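PDB 5E75: SusD-like protein BACOVA_02651 from Bacteroides ovatus, which binds polysaccharide at the cell surface and probably captures xyloglucan before its transport into the periplasm for degradation. Local coordinates for residues F63-L68 with I493-P498. Numbering follows the deposited sequence.
Sequences FQVTAL and IFLPYP. With TRS (2-amino-2-hydroxymethyl-propane-1,3-diol), chain G.
Two interhelical loops of the SusD fold run side by side here: residues 63-68 link helix 58-62 to the long helix 70-95, and residues 493-498 lead from helix 490-493 to helix 499-504. They head roughly the same way, 22° apart, and close in from Phe63 and Ile493, with CA atoms 7.7 Å apart, to Ala67 and Pro498 at 5.1 Å. No hydrogen bond joins them directly; the side-chain contacts are apolar. At the wide end the Phe63 ring reaches across with CE1 3.9 Å from CD1, the chain tip of Ile493. With CG anti to its carbonyl carbon and beside the backbone N (chi1 -75°), Leu495 brings one methyl, CD2, against the branch point of Val65, CB to CD2 3.8 Å; it also meets both valine methyls, the two side chains crossing at about a right angle. Leu72 of helix 70-95 touches Val65, Leu495 and Pro496. A Tris molecule, probably from the crystallisation liquor, wedges between the loops, its O3 donating to Phe494 O at 2.7 Å. Pro496 packs its ring on Ala67, CG 4.0 Å from Ala67 CA; a glycine here would probably open a gap beside Ala67 and Leu72 and let the loop flex. Where the loops come closest, a backbone hydrogen bond links Ala67 to Glu499 of helix 499-504, and Ala67 O lies 3.7 Å from Pro498 CA.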
ATOM      1  N   PHE A  63      13.370 -12.461   3.999  1.00 11.03           N
ATOM      2  CA  PHE A  63      14.325 -12.168   2.927  1.00 11.29           C
ATOM      3  C   PHE A  63      14.963 -13.422   2.333  1.00 13.98           C
ATOM      4  O   PHE A  63      16.185 -13.509   2.172  1.00 14.62           O
ATOM      5  CB  PHE A  63      15.380 -11.141   3.365  1.00 12.64           C
ATOM      6  CG  PHE A  63      14.816  -9.774   3.606  1.00 11.20           C
ATOM      7  CD1 PHE A  63      14.697  -8.870   2.564  1.00 11.28           C
ATOM      8  CD2 PHE A  63      14.378  -9.403   4.859  1.00 11.13           C
ATOM      9  CE1 PHE A  63      14.158  -7.620   2.768  1.00 12.19           C
ATOM     10  CE2 PHE A  63      13.849  -8.144   5.091  1.00 11.15           C
ATOM     11  CZ  PHE A  63      13.726  -7.249   4.037  1.00 13.01           C
ATOM     12  N   GLN A  64      14.118 -14.384   1.989  1.00 12.56           N
ATOM     13  CA  GLN A  64      14.574 -15.613   1.355  1.00 13.22           C
ATOM     14  C   GLN A  64      13.771 -15.944   0.093  1.00 12.36           C
ATOM     15  O   GLN A  64      13.592 -17.101  -0.262  1.00 14.10           O
ATOM     16  CB  GLN A  64      14.513 -16.757   2.358  1.00 15.38           C
ATOM     17  CG  GLN A  64      15.397 -16.526   3.578  1.00 19.02           C
ATOM     18  CD  GLN A  64      15.182 -17.557   4.655  1.00 25.46           C
ATOM     19  OE1 GLN A  64      14.362 -17.372   5.548  1.00 25.63           O
ATOM     20  NE2 GLN A  64      15.918 -18.659   4.574  1.00 31.18           N
ATOM     21  N   VAL A  65      13.319 -14.912  -0.608  1.00 12.25           N
ATOM     22  CA  VAL A  65      12.536 -15.102  -1.827  1.00 13.36           C
ATOM     23  C   VAL A  65      13.413 -15.599  -2.980  1.00 13.27           C
ATOM     24  O   VAL A  65      14.537 -15.137  -3.158  1.00 14.52           O
ATOM     25  CB  VAL A  65      11.840 -13.793  -2.245  1.00 11.04           C
ATOM     26  CG1 VAL A  65      10.972 -14.006  -3.498  1.00 13.98           C
ATOM     27  CG2 VAL A  65      10.991 -13.257  -1.120  1.00 12.58           C
ATOM     28  N   THR A  66      12.896 -16.559  -3.740  1.00 13.38           N
ATOM     29  CA  THR A  66      13.580 -17.045  -4.936  1.00 14.73           C
ATOM     30  C   THR A  66      12.909 -16.484  -6.182  1.00 13.86           C
ATOM     31  O   THR A  66      11.759 -16.041  -6.151  1.00 14.19           O
ATOM     32  CB  THR A  66      13.568 -18.573  -5.046  1.00 18.34           C
ATOM     33  OG1 THR A  66      12.276 -19.015  -5.476  1.00 27.73           O
ATOM     34  CG2 THR A  66      13.911 -19.227  -3.719  1.00 22.48           C
ATOM     35  N   ALA A  67      13.641 -16.507  -7.289  1.00 16.24           N
ATOM     36  CA  ALA A  67      13.149 -15.961  -8.550  1.00 14.98           C
ATOM     37  C   ALA A  67      11.936 -16.697  -9.104  1.00 16.17           C
ATOM     38  O   ALA A  67      11.226 -16.140  -9.950  1.00 15.64           O
ATOM     39  CB  ALA A  67      14.257 -15.948  -9.577  1.00 16.14           C
ATOM     40  N   LEU A  68      11.693 -17.924  -8.642  1.00 16.57           N
ATOM     41  CA  LEU A  68      10.536 -18.705  -9.095  1.00 15.85           C
ATOM     42  C   LEU A  68       9.223 -18.363  -8.387  1.00 14.75           C
ATOM     43  O   LEU A  68       8.162 -18.848  -8.769  1.00 17.87           O
ATOM     44  CB  LEU A  68      10.803 -20.203  -8.917  1.00 22.02           C
ATOM     45  CG  LEU A  68      11.410 -20.938 -10.111  1.00 28.44           C
ATOM     46  CD1 LEU A  68      11.666 -22.380  -9.714  1.00 31.18           C
ATOM     47  CD2 LEU A  68      10.511 -20.881 -11.361  1.00 31.51           C
ATOM     48  N   ILE A 493      17.419  -6.398  -0.583  1.00 10.18           N
ATOM     49  CA  ILE A 493      16.266  -5.509  -0.478  1.00  9.52           C
ATOM     50  C   ILE A 493      15.385  -5.525  -1.722  1.00  9.48           C
ATOM     51  O   ILE A 493      14.178  -5.763  -1.610  1.00  9.86           O
ATOM     52  CB  ILE A 493      16.687  -4.074  -0.112  1.00 11.05           C
ATOM     53  CG1 ILE A 493      17.505  -4.063   1.184  1.00 10.43           C
ATOM     54  CG2 ILE A 493      15.466  -3.162   0.030  1.00 10.71           C
ATOM     55  CD1 ILE A 493      16.872  -4.793   2.366  1.00 12.19           C
ATOM     56  N   PHE A 494      15.974  -5.275  -2.886  1.00  8.79           N
ATOM     57  CA  PHE A 494      15.235  -5.340  -4.137  1.00  9.27           C
ATOM     58  C   PHE A 494      15.072  -6.795  -4.547  1.00 11.29           C
ATOM     59  O   PHE A 494      15.987  -7.611  -4.396  1.00 13.36           O
ATOM     60  CB  PHE A 494      15.937  -4.497  -5.197  1.00  9.45           C
ATOM     61  CG  PHE A 494      15.803  -3.013  -4.961  1.00  9.17           C
ATOM     62  CD1 PHE A 494      16.629  -2.325  -4.083  1.00 10.96           C
ATOM     63  CD2 PHE A 494      14.803  -2.313  -5.605  1.00 10.11           C
ATOM     64  CE1 PHE A 494      16.462  -0.965  -3.886  1.00 12.95           C
ATOM     65  CE2 PHE A 494      14.641  -0.979  -5.430  1.00 10.84           C
ATOM     66  CZ  PHE A 494      15.464  -0.292  -4.554  1.00 12.11           C
ATOM     67  N   LEU A 495      13.883  -7.131  -5.034  1.00 10.61           N
ATOM     68  CA  LEU A 495      13.539  -8.499  -5.393  1.00 11.82           C
ATOM     69  C   LEU A 495      14.067  -8.878  -6.777  1.00 11.26           C
ATOM     70  O   LEU A 495      14.306  -8.021  -7.604  1.00 11.95           O
ATOM     71  CB  LEU A 495      12.021  -8.660  -5.327  1.00 13.19           C
ATOM     72  CG  LEU A 495      11.534  -8.736  -3.868  1.00 12.69           C
ATOM     73  CD1 LEU A 495      10.068  -8.353  -3.670  1.00 17.37           C
ATOM     74  CD2 LEU A 495      11.791 -10.124  -3.310  1.00 13.44           C
ATOM     75  N   PRO A 496      14.280 -10.181  -7.022  1.00 12.09           N
ATOM     76  CA  PRO A 496      14.767 -10.625  -8.327  1.00 13.21           C
ATOM     77  C   PRO A 496      13.677 -10.522  -9.385  1.00 11.84           C
ATOM     78  O   PRO A 496      12.486 -10.551  -9.064  1.00 10.98           O
ATOM     79  CB  PRO A 496      15.152 -12.085  -8.083  1.00 13.99           C
ATOM     80  CG  PRO A 496      14.337 -12.513  -6.940  1.00 14.28           C
ATOM     81  CD  PRO A 496      14.093 -11.294  -6.083  1.00 11.91           C
ATOM     82  N   TYR A 497      14.084 -10.381 -10.645  1.00 12.13           N
ATOM     83  CA  TYR A 497      13.130 -10.423 -11.755  1.00 11.39           C
ATOM     84  C   TYR A 497      12.548 -11.831 -11.815  1.00 14.32           C
ATOM     85  O   TYR A 497      13.234 -12.797 -11.487  1.00 14.27           O
ATOM     86  CB  TYR A 497      13.808 -10.010 -13.072  1.00 12.51           C
ATOM     87  CG  TYR A 497      14.304  -8.585 -13.014  1.00 12.85           C
ATOM     88  CD1 TYR A 497      13.412  -7.522 -13.038  1.00 12.28           C
ATOM     89  CD2 TYR A 497      15.647  -8.309 -12.871  1.00 12.55           C
ATOM     90  CE1 TYR A 497      13.855  -6.210 -12.954  1.00 11.78           C
ATOM     91  CE2 TYR A 497      16.101  -7.009 -12.775  1.00 13.55           C
ATOM     92  CZ  TYR A 497      15.200  -5.967 -12.803  1.00 10.94           C
ATOM     93  OH  TYR A 497      15.678  -4.685 -12.686  1.00 12.27           O
ATOM     94  N   PRO A 498      11.273 -11.956 -12.200  1.00 12.80           N
ATOM     95  CA  PRO A 498      10.657 -13.286 -12.168  1.00 13.45           C
ATOM     96  C   PRO A 498      11.312 -14.212 -13.183  1.00 14.56           C
ATOM     97  O   PRO A 498      11.531 -13.802 -14.317  1.00 14.33           O
ATOM     98  CB  PRO A 498       9.195 -13.011 -12.560  1.00 14.46           C
ATOM     99  CG  PRO A 498       8.994 -11.527 -12.382  1.00 16.01           C
ATOM    100  CD  PRO A 498      10.330 -10.912 -12.644  1.00 13.48           C
TER
HETATM  101  C   TRS G 606      17.520 -12.037  -2.821  1.00 14.28           C
HETATM  102  C1  TRS G 606      16.512 -13.063  -3.298  1.00 28.90           C
HETATM  103  C2  TRS G 606      17.422 -11.676  -1.316  1.00 17.75           C
HETATM  104  C3  TRS G 606      17.470 -10.735  -3.574  1.00 27.80           C
HETATM  105  N   TRS G 606      18.823 -12.692  -2.868  1.00 35.46           N
HETATM  106  O1  TRS G 606      15.231 -12.554  -3.060  1.00 23.88           O
HETATM  107  O2  TRS G 606      17.313 -12.735  -0.451  1.00 27.88           O
HETATM  108  O3  TRS G 606      16.395  -9.916  -3.103  1.00 21.92           O